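Local coordinates for protein dihydrodipicolinate synthase (Agrobacterium tumefaciens, PDB 3B4U) that probably acts as a TIM-barrel lyase of the dihydrodipicolinate synthase family, condensing pyruvate with an aldehyde such as aspartate semialdehyde, at residues Ala10-Phe15 and Pro248-Leu253; Asn36-Val41 and Phe216-Val221; Leu104-Tyr109 and Thr145-Ser150; Ser114-Phe119 and Val154-Ala159. All blocks are in the same frame, centred on the assembly; numbering follows the deposited sequence.

Contact 1 (Ala10-Phe15 and Pro248-Leu253)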
loop_
_atom_site.group_PDB
_atom_site.type_symbol
_atom_site.label_atom_id
_atom_site.label_comp_id
_atom_site.label_asym_id
_atom_site.label_seq_id
_atom_site.Cartn_x
_atom_site.Cartn_y
_atom_site.Cartn_z
ATOM N N ALA B 10 16.646 -5.659 10.580
ATOM C CA ALA B 10 15.420 -5.054 10.058
ATOM C C ALA B 10 15.072 -4.003 11.110
ATOM O O ALA B 10 14.298 -4.233 12.032
ATOM C CB ALA B 10 14.305 -6.118 9.914
ATOM N N LEU B 11 15.700 -2.830 11.013
ATOM C CA LEU B 11 15.829 -1.945 12.162
ATOM C C LEU B 11 14.467 -1.411 12.592
ATOM O O LEU B 11 13.705 -0.889 11.789
ATOM C CB LEU B 11 16.752 -0.767 11.821
ATOM C CG LEU B 11 17.372 -0.095 13.023
ATOM C CD1 LEU B 11 18.503 -0.935 13.604
ATOM C CD2 LEU B 11 17.839 1.320 12.665
ATOM N N THR B 12 14.204 -1.460 13.885
ATOM C CA THR B 12 13.026 -0.827 14.460
ATOM C C THR B 12 13.189 0.699 14.454
ATOM O O THR B 12 14.294 1.232 14.574
ATOM C CB THR B 12 12.811 -1.370 15.884
ATOM O OG1 THR B 12 14.055 -1.392 16.604
ATOM C CG2 THR B 12 12.260 -2.789 15.849
ATOM N N THR B 13 12.044 1.370 14.358
ATOM C CA THR B 13 11.981 2.823 14.297
ATOM C C THR B 13 11.381 3.308 15.603
ATOM O O THR B 13 10.232 2.972 15.893
ATOM C CB THR B 13 11.121 3.293 13.124
ATOM O OG1 THR B 13 11.657 2.781 11.892
ATOM C CG2 THR B 13 11.076 4.814 13.045
ATOM N N PRO B 14 12.120 4.102 16.403
ATOM C CA PRO B 14 11.600 4.589 17.671
ATOM C C PRO B 14 10.833 5.883 17.494
ATOM O O PRO B 14 11.281 6.768 16.778
ATOM C CB PRO B 14 12.866 4.806 18.509
ATOM C CG PRO B 14 13.917 5.208 17.500
ATOM C CD PRO B 14 13.513 4.515 16.191
ATOM N N PHE B 15 9.707 6.000 18.188
ATOM C CA PHE B 15 8.874 7.199 18.168
ATOM C C PHE B 15 8.801 7.845 19.549
ATOM O O PHE B 15 8.657 7.168 20.551
ATOM C CB PHE B 15 7.455 6.883 17.707
ATOM C CG PHE B 15 7.421 6.170 16.402
ATOM C CD1 PHE B 15 7.744 6.832 15.218
ATOM C CD2 PHE B 15 7.089 4.820 16.338
ATOM C CE1 PHE B 15 7.749 6.158 13.989
ATOM C CE2 PHE B 15 7.088 4.164 15.131
ATOM C CZ PHE B 15 7.421 4.828 13.963
ATOM N N PRO B 248 5.186 -4.964 16.883
ATOM C CA PRO B 248 5.108 -4.480 18.261
ATOM C C PRO B 248 5.816 -5.412 19.284
ATOM O O PRO B 248 6.448 -4.929 20.217
ATOM C CB PRO B 248 3.596 -4.359 18.492
ATOM C CG PRO B 248 3.005 -4.115 17.101
ATOM C CD PRO B 248 3.860 -5.009 16.235
ATOM N N ALA B 249 5.743 -6.728 19.093
ATOM C CA ALA B 249 6.424 -7.656 19.997
ATOM C C ALA B 249 7.942 -7.588 19.899
ATOM O O ALA B 249 8.638 -7.648 20.899
ATOM C CB ALA B 249 5.928 -9.082 19.786
ATOM N N VAL B 250 8.469 -7.431 18.687
ATOM C CA VAL B 250 9.890 -7.218 18.540
ATOM C C VAL B 250 10.341 -5.986 19.308
ATOM O O VAL B 250 11.350 -5.993 20.019
ATOM C CB VAL B 250 10.248 -7.078 17.031
ATOM C CG1 VAL B 250 11.646 -6.514 16.851
ATOM C CG2 VAL B 250 10.167 -8.425 16.343
ATOM N N LYS B 251 9.570 -4.904 19.188
ATOM C CA LYS B 251 9.908 -3.680 19.915
ATOM C C LYS B 251 9.892 -3.859 21.434
ATOM O O LYS B 251 10.754 -3.333 22.135
ATOM C CB LYS B 251 9.007 -2.542 19.455
ATOM C CG LYS B 251 9.314 -2.065 18.024
ATOM C CD LYS B 251 8.377 -0.924 17.581
ATOM C CE LYS B 251 9.132 0.385 17.495
ATOM N NZ LYS B 251 8.244 1.481 17.046
ATOM N N VAL B 252 8.940 -4.643 21.933
ATOM C CA VAL B 252 8.918 -4.972 23.367
ATOM C C VAL B 252 10.247 -5.614 23.782
ATOM O O VAL B 252 10.790 -5.301 24.816
ATOM C CB VAL B 252 7.725 -5.928 23.686
ATOM C CG1 VAL B 252 7.883 -6.591 25.045
ATOM C CG2 VAL B 252 6.382 -5.234 23.612
ATOM N N LEU B 253 10.782 -6.499 22.952
ATOM C CA LEU B 253 12.030 -7.170 23.293
ATOM C C LEU B 253 13.263 -6.301 23.097
ATOM O O LEU B 253 14.237 -6.463 23.820
ATOM C CB LEU B 253 12.120 -8.527 22.594
ATOM C CG LEU B 253 11.103 -9.527 23.174
ATOM C CD1 LEU B 253 11.169 -10.844 22.416
ATOM C CD2 LEU B 253 11.349 -9.805 24.669
HETATM O O HOH W 1 9.064 3.569 19.625
#

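Contact 2 (Asn36-Val41 and Phe216-Val221)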
loop_
_atom_site.group_PDB
_atom_site.type_symbol
_atom_site.label_atom_id
_atom_site.label_comp_id
_atom_site.label_asym_id
_atom_site.label_seq_id
_atom_site.Cartn_x
_atom_site.Cartn_y
_atom_site.Cartn_z
ATOM N N ASN B 36 27.222 -5.215 17.465
ATOM C CA ASN B 36 26.931 -6.541 17.983
ATOM C C ASN B 36 26.837 -7.609 16.915
ATOM O O ASN B 36 26.500 -8.745 17.244
ATOM C CB ASN B 36 25.646 -6.513 18.790
ATOM C CG ASN B 36 25.819 -5.845 20.132
ATOM O OD1 ASN B 36 26.952 -5.727 20.637
ATOM N ND2 ASN B 36 24.724 -5.369 20.709
ATOM N N GLY B 37 27.128 -7.298 15.652
ATOM C CA GLY B 37 27.230 -8.333 14.638
ATOM C C GLY B 37 26.497 -8.127 13.349
ATOM O O GLY B 37 26.605 -8.951 12.472
ATOM N N CYS B 38 25.770 -7.030 13.180
ATOM C CA CYS B 38 25.182 -6.772 11.881
ATOM C C CYS B 38 26.231 -6.195 10.946
ATOM O O CYS B 38 27.011 -5.305 11.308
ATOM C CB CYS B 38 24.017 -5.794 11.976
ATOM S SG CYS B 38 22.578 -6.464 12.839
ATOM N N ASP B 39 26.185 -6.657 9.716
ATOM C CA ASP B 39 26.952 -6.096 8.614
ATOM C C ASP B 39 26.345 -4.813 8.054
ATOM O O ASP B 39 27.031 -3.990 7.481
ATOM C CB ASP B 39 27.088 -7.166 7.510
ATOM C CG ASP B 39 27.756 -8.410 8.038
ATOM O OD1 ASP B 39 28.941 -8.302 8.424
ATOM O OD2 ASP B 39 27.159 -9.492 8.109
ATOM N N SER B 40 25.039 -4.662 8.215
ATOM C CA SER B 40 24.310 -3.485 7.767
ATOM C C SER B 40 23.061 -3.339 8.592
ATOM O O SER B 40 22.705 -4.217 9.374
ATOM C CB SER B 40 23.969 -3.599 6.270
ATOM O OG SER B 40 23.032 -4.632 6.037
ATOM N N VAL B 41 22.366 -2.225 8.375
ATOM C CA VAL B 41 21.032 -2.034 8.897
ATOM C C VAL B 41 20.101 -1.685 7.767
ATOM O O VAL B 41 20.440 -0.908 6.873
ATOM C CB VAL B 41 21.023 -0.945 10.026
ATOM C CG1 VAL B 41 21.822 -1.395 11.253
ATOM C CG2 VAL B 41 21.526 0.437 9.538
ATOM N N PHE B 216 17.479 -7.481 18.761
ATOM C CA PHE B 216 17.653 -7.748 20.183
ATOM C C PHE B 216 18.409 -9.015 20.508
ATOM O O PHE B 216 18.715 -9.198 21.681
ATOM C CB PHE B 216 16.312 -7.657 20.943
ATOM C CG PHE B 216 15.314 -8.666 20.496
ATOM C CD1 PHE B 216 15.286 -9.935 21.068
ATOM C CD2 PHE B 216 14.386 -8.379 19.527
ATOM C CE1 PHE B 216 14.400 -10.887 20.650
ATOM C CE2 PHE B 216 13.496 -9.342 19.103
ATOM C CZ PHE B 216 13.503 -10.606 19.676
ATOM N N LEU B 217 18.722 -9.854 19.525
ATOM C CA LEU B 217 19.556 -11.059 19.702
ATOM C C LEU B 217 20.547 -11.099 18.539
ATOM O O LEU B 217 20.578 -12.042 17.734
ATOM C CB LEU B 217 18.725 -12.338 19.795
ATOM C CG LEU B 217 17.977 -12.557 21.110
ATOM C CD1 LEU B 217 16.914 -13.663 20.911
ATOM C CD2 LEU B 217 18.938 -12.917 22.234
ATOM N N THR B 218 21.318 -10.037 18.386
ATOM C CA THR B 218 22.148 -9.885 17.191
ATOM C C THR B 218 23.151 -11.018 17.000
ATOM O O THR B 218 23.223 -11.601 15.917
ATOM C CB THR B 218 22.872 -8.541 17.188
ATOM O OG1 THR B 218 21.934 -7.476 17.415
ATOM C CG2 THR B 218 23.552 -8.357 15.853
ATOM N N GLN B 219 23.932 -11.308 18.048
ATOM C CA GLN B 219 24.929 -12.363 17.925
ATOM C C GLN B 219 24.315 -13.717 17.610
ATOM O O GLN B 219 24.853 -14.487 16.814
ATOM C CB GLN B 219 25.775 -12.443 19.196
ATOM C CG GLN B 219 26.912 -11.462 19.204
ATOM C CD GLN B 219 27.994 -11.885 18.230
ATOM O OE1 GLN B 219 28.559 -12.985 18.358
ATOM N NE2 GLN B 219 28.326 -11.033 17.279
ATOM N N GLU B 220 23.182 -13.998 18.221
ATOM C CA GLU B 220 22.534 -15.280 18.009
ATOM C C GLU B 220 22.048 -15.434 16.568
ATOM O O GLU B 220 22.201 -16.476 15.931
ATOM C CB GLU B 220 21.354 -15.473 18.981
ATOM C CG GLU B 220 21.762 -15.630 20.443
ATOM C CD GLU B 220 22.108 -14.357 21.185
ATOM O OE1 GLU B 220 22.031 -13.240 20.620
ATOM O OE2 GLU B 220 22.478 -14.494 22.368
ATOM N N VAL B 221 21.475 -14.376 16.020
ATOM C CA VAL B 221 21.048 -14.405 14.623
ATOM C C VAL B 221 22.260 -14.455 13.695
ATOM O O VAL B 221 22.209 -15.125 12.674
ATOM C CB VAL B 221 20.072 -13.262 14.271
ATOM C CG1 VAL B 221 19.672 -13.351 12.811
ATOM C CG2 VAL B 221 18.816 -13.317 15.168
HETATM O O HOH W 2 22.178 -5.599 19.368
#

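Contact 3 (Leu104-Tyr109 and Thr145-Ser150)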
loop_
_atom_site.group_PDB
_atom_site.type_symbol
_atom_site.label_atom_id
_atom_site.label_comp_id
_atom_site.label_asym_id
_atom_site.label_seq_id
_atom_site.Cartn_x
_atom_site.Cartn_y
_atom_site.Cartn_z
ATOM N N LEU B 104 13.123 -3.763 -2.151
ATOM C CA LEU B 104 11.996 -3.280 -2.926
ATOM C C LEU B 104 10.843 -4.260 -2.919
ATOM O O LEU B 104 10.911 -5.349 -3.486
ATOM C CB LEU B 104 12.440 -3.011 -4.363
ATOM C CG LEU B 104 11.394 -2.426 -5.302
ATOM C CD1 LEU B 104 10.892 -1.054 -4.855
ATOM C CD2 LEU B 104 11.941 -2.368 -6.729
ATOM N N ALA B 105 9.750 -3.842 -2.299
ATOM C CA ALA B 105 8.528 -4.611 -2.343
ATOM C C ALA B 105 7.825 -4.399 -3.676
ATOM O O ALA B 105 7.901 -3.327 -4.252
ATOM C CB ALA B 105 7.584 -4.224 -1.196
ATOM N N PRO B 106 7.090 -5.412 -4.146
ATOM C CA PRO B 106 6.141 -5.158 -5.234
ATOM C C PRO B 106 5.034 -4.223 -4.719
ATOM O O PRO B 106 4.837 -4.102 -3.519
ATOM C CB PRO B 106 5.572 -6.541 -5.537
ATOM C CG PRO B 106 5.603 -7.210 -4.193
ATOM C CD PRO B 106 6.896 -6.757 -3.556
ATOM N N PRO B 107 4.316 -3.588 -5.636
ATOM C CA PRO B 107 3.188 -2.776 -5.248
ATOM C C PRO B 107 2.119 -3.640 -4.554
ATOM O O PRO B 107 1.944 -4.809 -4.902
ATOM C CB PRO B 107 2.729 -2.210 -6.589
ATOM C CG PRO B 107 3.123 -3.264 -7.605
ATOM C CD PRO B 107 4.425 -3.734 -7.096
ATOM N N SER B 108 1.406 -3.063 -3.588
ATOM C CA SER B 108 0.615 -3.823 -2.627
ATOM C C SER B 108 -0.785 -3.263 -2.410
ATOM O O SER B 108 -1.396 -3.516 -1.363
ATOM C CB SER B 108 1.396 -3.941 -1.300
ATOM O OG SER B 108 1.620 -2.697 -0.660
ATOM N N TYR B 109 -1.299 -2.523 -3.379
ATOM C CA TYR B 109 -2.686 -2.057 -3.324
ATOM C C TYR B 109 -3.593 -3.004 -4.116
ATOM O O TYR B 109 -4.429 -3.710 -3.545
ATOM C CB TYR B 109 -2.764 -0.598 -3.791
ATOM C CG TYR B 109 -4.136 0.018 -3.617
ATOM C CD1 TYR B 109 -4.544 0.615 -2.423
ATOM C CD2 TYR B 109 -5.065 -0.015 -4.639
ATOM C CE1 TYR B 109 -5.805 1.179 -2.303
ATOM C CE2 TYR B 109 -6.334 0.537 -4.506
ATOM C CZ TYR B 109 -6.694 1.118 -3.350
ATOM O OH TYR B 109 -7.961 1.686 -3.198
ATOM N N THR B 145 2.102 -8.350 1.892
ATOM C CA THR B 145 1.720 -7.648 0.680
ATOM C C THR B 145 0.603 -8.346 -0.113
ATOM O O THR B 145 0.001 -7.740 -0.968
ATOM C CB THR B 145 2.910 -7.494 -0.265
ATOM O OG1 THR B 145 3.351 -8.812 -0.590
ATOM C CG2 THR B 145 4.035 -6.665 0.329
ATOM N N MET B 146 0.414 -9.658 0.124
ATOM C CA MET B 146 -0.422 -10.532 -0.681
ATOM C C MET B 146 0.032 -10.556 -2.139
ATOM O O MET B 146 -0.765 -10.786 -3.025
ATOM C CB MET B 146 -1.906 -10.201 -0.506
ATOM C CG MET B 146 -2.387 -10.406 0.929
ATOM S SD MET B 146 -4.195 -10.016 1.215
ATOM C CE MET B 146 -4.409 -10.713 2.872
ATOM N N VAL B 147 1.343 -10.365 -2.336
ATOM C CA VAL B 147 1.967 -10.478 -3.653
ATOM C C VAL B 147 3.166 -11.407 -3.516
ATOM O O VAL B 147 4.143 -11.124 -2.853
ATOM C CB VAL B 147 2.372 -9.111 -4.212
ATOM C CG1 VAL B 147 2.980 -9.318 -5.591
ATOM C CG2 VAL B 147 1.171 -8.158 -4.251
ATOM N N THR B 148 3.045 -12.577 -4.090
ATOM C CA THR B 148 4.151 -13.507 -4.158
ATOM C C THR B 148 5.025 -13.190 -5.347
ATOM O O THR B 148 4.532 -12.896 -6.409
ATOM C CB THR B 148 3.602 -14.928 -4.275
ATOM O OG1 THR B 148 2.857 -15.239 -3.078
ATOM C CG2 THR B 148 4.714 -15.945 -4.446
ATOM N N LEU B 149 6.328 -13.275 -5.142
ATOM C CA LEU B 149 7.296 -13.212 -6.231
ATOM C C LEU B 149 7.727 -14.633 -6.550
ATOM O O LEU B 149 8.519 -15.240 -5.841
ATOM C CB LEU B 149 8.481 -12.323 -5.856
ATOM C CG LEU B 149 8.155 -10.922 -5.336
ATOM C CD1 LEU B 149 9.436 -10.168 -5.006
ATOM C CD2 LEU B 149 7.275 -10.162 -6.304
ATOM N N SER B 150 7.183 -15.182 -7.611
ATOM C CA SER B 150 7.451 -16.561 -7.961
ATOM C C SER B 150 8.907 -16.775 -8.346
ATOM O O SER B 150 9.607 -15.849 -8.751
ATOM C CB SER B 150 6.550 -17.003 -9.107
ATOM O OG SER B 150 6.961 -16.377 -10.307
HETATM O O HOH W 3 -1.328 -5.640 0.300
#

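Contact 4 (Ser114-Phe119 and Val154-Ala159)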
loop_
_atom_site.group_PDB
_atom_site.type_symbol
_atom_site.label_atom_id
_atom_site.label_comp_id
_atom_site.label_asym_id
_atom_site.label_seq_id
_atom_site.Cartn_x
_atom_site.Cartn_y
_atom_site.Cartn_z
ATOM N N SER B 114 -0.706 -10.470 -11.668
ATOM C CA SER B 114 -0.009 -11.503 -12.426
ATOM C C SER B 114 1.502 -11.313 -12.417
ATOM O O SER B 114 2.017 -10.216 -12.240
ATOM C CB SER B 114 -0.501 -11.529 -13.868
ATOM O OG SER B 114 -0.096 -10.389 -14.562
ATOM N N ASP B 115 2.230 -12.398 -12.694
ATOM C CA ASP B 115 3.669 -12.306 -12.878
ATOM C C ASP B 115 4.010 -11.337 -14.007
ATOM O O ASP B 115 4.966 -10.579 -13.894
ATOM C CB ASP B 115 4.288 -13.667 -13.200
ATOM C CG ASP B 115 4.417 -14.563 -12.005
ATOM O OD1 ASP B 115 3.752 -14.325 -10.976
ATOM O OD2 ASP B 115 5.203 -15.530 -12.102
ATOM N N ASP B 116 3.255 -11.364 -15.111
ATOM C CA ASP B 116 3.531 -10.455 -16.198
ATOM C C ASP B 116 3.395 -8.992 -15.744
ATOM O O ASP B 116 4.205 -8.150 -16.080
ATOM C CB ASP B 116 2.615 -10.741 -17.379
ATOM C CG ASP B 116 2.947 -12.015 -18.118
ATOM O OD1 ASP B 116 4.025 -12.606 -17.896
ATOM O OD2 ASP B 116 2.133 -12.411 -18.967
ATOM N N GLY B 117 2.335 -8.693 -15.005
ATOM C CA GLY B 117 2.134 -7.369 -14.471
ATOM C C GLY B 117 3.266 -6.929 -13.559
ATOM O O GLY B 117 3.745 -5.803 -13.620
ATOM N N LEU B 118 3.710 -7.844 -12.718
ATOM C CA LEU B 118 4.834 -7.549 -11.818
ATOM C C LEU B 118 6.147 -7.342 -12.585
ATOM O O LEU B 118 6.894 -6.423 -12.281
ATOM C CB LEU B 118 4.986 -8.664 -10.801
ATOM C CG LEU B 118 3.861 -8.736 -9.779
ATOM C CD1 LEU B 118 3.985 -10.009 -8.989
ATOM C CD2 LEU B 118 3.865 -7.500 -8.826
ATOM N N PHE B 119 6.422 -8.179 -13.596
ATOM C CA PHE B 119 7.628 -7.990 -14.387
ATOM C C PHE B 119 7.633 -6.589 -14.994
ATOM O O PHE B 119 8.623 -5.882 -14.953
ATOM C CB PHE B 119 7.738 -9.051 -15.508
ATOM C CG PHE B 119 8.961 -8.868 -16.342
ATOM C CD1 PHE B 119 10.180 -9.339 -15.914
ATOM C CD2 PHE B 119 8.903 -8.118 -17.503
ATOM C CE1 PHE B 119 11.319 -9.104 -16.646
ATOM C CE2 PHE B 119 10.041 -7.860 -18.230
ATOM C CZ PHE B 119 11.246 -8.342 -17.792
ATOM N N VAL B 154 11.344 -14.237 -10.464
ATOM C CA VAL B 154 12.725 -13.907 -10.059
ATOM C C VAL B 154 13.679 -14.217 -11.220
ATOM O O VAL B 154 14.531 -13.411 -11.529
ATOM C CB VAL B 154 13.124 -14.626 -8.787
ATOM C CG1 VAL B 154 14.593 -14.454 -8.521
ATOM C CG2 VAL B 154 12.296 -14.126 -7.589
ATOM N N GLY B 155 13.484 -15.352 -11.899
ATOM C CA GLY B 155 14.340 -15.706 -13.045
ATOM C C GLY B 155 14.217 -14.699 -14.172
ATOM O O GLY B 155 15.209 -14.344 -14.773
ATOM N N ARG B 156 13.003 -14.251 -14.488
ATOM C CA ARG B 156 12.792 -13.248 -15.516
ATOM C C ARG B 156 13.486 -11.952 -15.162
ATOM O O ARG B 156 14.068 -11.284 -15.985
ATOM C CB ARG B 156 11.310 -13.036 -15.824
ATOM C CG ARG B 156 10.644 -14.262 -16.432
ATOM C CD ARG B 156 9.138 -14.185 -16.388
ATOM N NE ARG B 156 8.637 -13.139 -17.270
ATOM C CZ ARG B 156 7.353 -12.798 -17.358
ATOM N NH1 ARG B 156 6.456 -13.308 -16.529
ATOM N NH2 ARG B 156 6.960 -11.906 -18.242
ATOM N N LEU B 157 13.390 -11.544 -13.893
ATOM C CA LEU B 157 14.029 -10.321 -13.441
ATOM C C LEU B 157 15.552 -10.429 -13.502
ATOM O O LEU B 157 16.221 -9.498 -13.937
ATOM C CB LEU B 157 13.565 -9.979 -12.024
ATOM C CG LEU B 157 12.092 -9.585 -11.905
ATOM C CD1 LEU B 157 11.698 -9.511 -10.399
ATOM C CD2 LEU B 157 11.796 -8.312 -12.613
ATOM N N LYS B 158 16.087 -11.542 -13.024
ATOM C CA LYS B 158 17.537 -11.749 -13.049
ATOM C C LYS B 158 18.070 -11.730 -14.471
ATOM O O LYS B 158 19.106 -11.145 -14.738
ATOM C CB LYS B 158 17.856 -13.073 -12.381
ATOM C CG LYS B 158 19.315 -13.364 -12.230
ATOM C CD LYS B 158 19.561 -14.699 -11.556
ATOM C CE LYS B 158 19.626 -15.876 -12.534
ATOM N NZ LYS B 158 19.783 -17.155 -11.778
ATOM N N ALA B 159 17.367 -12.389 -15.387
ATOM C CA ALA B 159 17.802 -12.466 -16.792
ATOM C C ALA B 159 17.796 -11.103 -17.443
ATOM O O ALA B 159 18.712 -10.776 -18.190
ATOM C CB ALA B 159 16.911 -13.442 -17.559
HETATM O O HOH W 4 6.733 -15.417 -14.503
#

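Contact 1 (Ala10-Phe15 and Pro248-Leu253)
In the TIM barrel, the loop leaving the C-terminal end of strand 6-10 brings Thr12, Thr13 and Phe15 against Lys251 of helix 246-258, and the contact illustrates how a long aliphatic chain can deliver one polar group into a buried loop. The Lys251 stem does the apolar packing: its CG lies 3.7 Å from Thr12 CG2, the two side chains running past one another in opposite directions. The same methyl, Thr12 CG2, also meets Val250 CG1 at 3.9 Å. Beyond this point the lysine chain bends at chi3 (109°), a departure from full extension that carries the amine to the loop backbone. There Lys251 NZ donates to Thr13 O over 2.7 Å, approaching close to the line of the C=O bond (C=O...N angle 158°) but tilted 22° out of the carbonyl plane. Thr13 O in turn sits 3.4 Å above the plane of the Phe15 ring, displaced toward its rim, while Lys251 NZ stands obliquely to that ring, 3.5 Å from Phe15 CE2. A water accepts from Phe15 N at 2.9 Å and only weakly from the amine. The amine is further satisfied by a salt bridge to Glu49 and a bond to Asp265 O. Around this core, Thr13 and Pro14 pack on Met26 of helix 23-35, Leu11 reaches Val41 and Leu43 of strand 40-43, and Leu253 lies against Ile281 and Phe285 of helix 275-289.

Contact 2 (Asn36-Val41 and Phe216-Val221)
The Thr218 methyl fills the angle formed by Asn36, Gly37 and Cys38: CG2 lies 3.3 Å from Asn36 O, 3.7 Å from Gly37 N and 3.7 Å from Cys38 SG. It points there because CG2 is anti to the backbone N, a rotation that leaves OG1 beside that nitrogen. The CB atoms of Asn36 and Thr218 also touch, at 3.8 Å. At the solvent-facing edge Gln219, its chain folded at chi2 (-72°), donates a hydrogen bond from NE2 to Asn36 O at 2.9 Å. That bond is nearly straight at the hydrogen (164°) and lies in the glutamine's amide plane, yet reaches the carbonyl from well above its plane. The setting is the N-terminal side of the TIM barrel: Asn36 is the first residue past helix 23-35, the turn through Gly37 leads into strand 40-43, and Leu217 occupies the N-cap position of helix 218-225. Gly37, with no side chain, brings its CA within 3.9 Å of Gln219 NE2. A water accepts from Asn36 ND2 and donates to Thr218 OG1, whose own proton goes to Ala214 O. Farther out, Arg222 on the same helix binds Gly37 O and forms a salt bridge with Asp39.

Contact 3 (Leu104-Tyr109 and Thr145-Ser150)
Pro106, in the loop after strand 101-104 of the TIM barrel, packs its ring against Val147 and Leu149, in the loop joining helix 142-145 to helix 151-160. Rotamers decide which branches meet it. Val147 holds CG1 anti to its main-chain nitrogen (chi1 -179°), which sets that methyl 3.6 Å from Pro106 CG and turns the second branch toward the next proline, with Val147 CG2 3.5 Å from Pro107 O. Leu149 keeps an extended outer torsion and offers CD2 to the same ring atom, Pro106 CG, at 4.0 Å; Leu118 of helix 115-129 covers the proline and the valine from outside the two loops. Nearer the subunit interface, Ser108 and Thr145 meet through carbon, CB to CB at 4.0 Å. In both, the hydroxyl sits between the backbone N and the carbonyl carbon (chi1 64° in Ser108). For Thr145 this makes an ST turn: OG1 accepts from Val147 N, bridging Met146, the residue of positive phi just past the short helix. The side chain of Ser108 comes within about 4 Å of a bound magnesium ion. Tyr109 OH is hydrogen-bonded to Thr46 of the second subunit, consistent with the tyrosine that, in relatives of this family, reaches across the tight dimer interface into the neighbouring active site. Between the loops lies a water, 2.7 Å from Ser108 O and 2.8 Å from Thr145 O.

Contact 4 (Ser114-Phe119 and Val154-Ala159)
Asp116 OD1 is held end-on by two nitrogens of one guanidinium, Arg156 NH1 at 2.9 Å and Arg156 NH2 at 3.0 Å. The two groups share no plane: carboxylate and guanidinium stand 89° apart; NH1 arrives nearly along the C-O bond, NH2 from above the carboxylate. A bend at chi3 of the arginine turns its end toward the aspartate, and one guanidinium face then rests on Phe119 CB. NH1 also donates to a water that bonds to Asp115 OD2, which is also hydrogen-bonded to Ser150 OG. Here the salt bridge spans the groove between two outer helices of the TIM barrel, 115-129 and 151-160; the axes of their segments 115-119 and 154-159 come within 10.6 Å, at a 28° angle. Deeper in the groove Phe119, with CG anti to the backbone N (chi1 179°), extends its ring toward the second helix. The ring edge at CE1 faces Arg156 O at 3.6 Å, while Phe119 CD1 touches Leu157 CD2 at 3.8 Å; Leu153 and Ala160 of the same helix also pack on this ring. At the start of the first helix, Ser114 is the N-cap residue, its OG accepting from Gly117 N at 3.0 Å.

Overall arrangement
Followed from the N terminus, the chain opens contact 1 just after strand 6-10 and closes it only at helix 246-258. Contact 2 nests within it, tying the entry to strand 40-43 to helix 218-225; the two touch where Phe216 packs on Leu253. Both remaining contacts lie inside the loop of contact 2. Their segments alternate along the chain, so they cross: contact 3 joins the loop after strand 101-104 to the loop between helices 142-145 and 151-160, and contact 4 joins helix 115-129 to helix 151-160, their centres 12 Å apart. Contact 4 lies on the far side of the chain's centre from contacts 1 and 2; contacts 3 and 4 both reach the second subunit.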